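Local coordinates for protein UDP-N-Acetylenolpyruvylglucosamine Reductase (PDB 2GQT) that reduces UDP-N-acetylenolpyruvylglucosamine to UDP-N-acetylmuramate with an FAD cofactor, a step in building the peptidoglycan of the bacterial cell wall, at residues V88-A91 with A92-G95. Numbering follows the deposited sequence.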
loop_
_atom_site.group_PDB
_atom_site.type_symbol
_atom_site.label_atom_id
_atom_site.label_comp_id
_atom_site.label_asym_id
_atom_site.label_seq_id
_atom_site.Cartn_x
_atom_site.Cartn_y
_atom_site.Cartn_z
ATOM N N VAL A 88 6.784 8.989 -8.470
ATOM C CA VAL A 88 5.843 9.856 -9.180
ATOM C C VAL A 88 6.477 11.232 -9.453
ATOM O O VAL A 88 6.416 11.753 -10.579
ATOM C CB VAL A 88 4.520 9.995 -8.391
ATOM C CG1 VAL A 88 3.644 11.087 -8.972
ATOM C CG2 VAL A 88 3.764 8.654 -8.360
ATOM N N GLN A 89 7.081 11.822 -8.429
ATOM C CA GLN A 89 7.692 13.146 -8.583
ATOM C C GLN A 89 8.966 13.098 -9.421
ATOM O O GLN A 89 9.216 13.987 -10.240
ATOM C CB GLN A 89 7.960 13.789 -7.225
ATOM C CG GLN A 89 6.722 14.020 -6.366
ATOM C CD GLN A 89 5.685 14.899 -7.025
ATOM O OE1 GLN A 89 6.017 15.843 -7.753
ATOM N NE2 GLN A 89 4.414 14.600 -6.768
ATOM N N GLU A 90 9.766 12.054 -9.234
ATOM C CA GLU A 90 10.986 11.899 -10.022
ATOM C C GLU A 90 10.694 11.742 -11.508
ATOM O O GLU A 90 11.420 12.281 -12.350
ATOM C CB GLU A 90 11.799 10.707 -9.523
ATOM C CG GLU A 90 12.434 10.920 -8.170
ATOM C CD GLU A 90 13.622 11.838 -8.233
ATOM O OE1 GLU A 90 13.416 13.040 -8.505
ATOM O OE2 GLU A 90 14.749 11.341 -8.025
ATOM N N ALA A 91 9.638 11.006 -11.834
ATOM C CA ALA A 91 9.261 10.815 -13.220
ATOM C C ALA A 91 8.910 12.158 -13.854
ATOM O O ALA A 91 9.389 12.468 -14.944
ATOM C CB ALA A 91 8.115 9.845 -13.331
ATOM N N ALA A 92 8.110 12.974 -13.174
ATOM C CA ALA A 92 7.788 14.317 -13.674
ATOM C C ALA A 92 9.063 15.128 -13.922
ATOM O O ALA A 92 9.208 15.744 -14.975
ATOM C CB ALA A 92 6.873 15.041 -12.702
ATOM N N ARG A 93 9.986 15.117 -12.966
ATOM C CA ARG A 93 11.252 15.844 -13.091
ATOM C C ARG A 93 12.040 15.396 -14.316
ATOM O O ARG A 93 12.719 16.209 -14.952
ATOM C CB ARG A 93 12.109 15.652 -11.847
ATOM C CG ARG A 93 11.639 16.423 -10.654
ATOM C CD ARG A 93 12.476 16.113 -9.436
ATOM N NE ARG A 93 11.783 16.618 -8.268
ATOM C CZ ARG A 93 11.267 15.870 -7.301
ATOM N NH1 ARG A 93 11.406 14.551 -7.311
ATOM N NH2 ARG A 93 10.621 16.454 -6.298
ATOM N N ALA A 94 11.938 14.110 -14.646
ATOM C CA ALA A 94 12.673 13.519 -15.761
ATOM C C ALA A 94 11.947 13.658 -17.094
ATOM O O ALA A 94 12.471 13.236 -18.130
ATOM C CB ALA A 94 12.963 12.045 -15.490
ATOM N N GLY A 95 10.741 14.221 -17.081
ATOM C CA GLY A 95 9.937 14.309 -18.300
ATOM C C GLY A 95 9.499 12.933 -18.758
ATOM O O GLY A 95 9.423 12.649 -19.957
#
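Arg-93 reaches back to form an i to i+3 salt bridge with Glu-90 on the last turn of helix 84-93, which a Schellman motif closes at Gly-95, in the FAD-binding domain of this MurB enzyme but away from the cofactor itself. The guanidinium comes to the carboxylate obliquely, the two planes 64° apart. NH1 of Arg-93 meets OE1 of Glu-90 at 2.8 Å from above the carboxylate plane, OE1 is in turn tilted from the guanidinium plane, and the N-H...O angle is noticeably bent from straight (145°). CG of Arg-93 stands anti to the carbonyl carbon (chi1 -74°), and the extended chain from CG to NE carries the guanidinium back along the helix; Glu-90 bends at chi2 to meet it. The other carboxylate oxygen, OE2, is hydrogen-bonded to the hydroxyl of Tyr-72, so both oxygens of Glu-90 have partners and its rotation is restrained. CB of Gln-89 packs against the guanidinium, 3.5 Å from NH1 of Arg-93, and O of Gln-89 lies over one of its faces.

Away from the bridge, Ala-92 packs on Ile-177, Leu-178 and Met-181 of helix 174-187, while Ala-91 touches Leu-99. Beneath the salt bridge, the amide of Arg-93 donates to O of Gln-89 at 3.0 Å, still in regular helical fashion. The pattern then tightens. N of Ala-94 is shared between O of Glu-90 and, more weakly, O of Ala-91, and Gly-95 turns away with positive phi, its N bonding to O of Ala-92 at 3.0 Å.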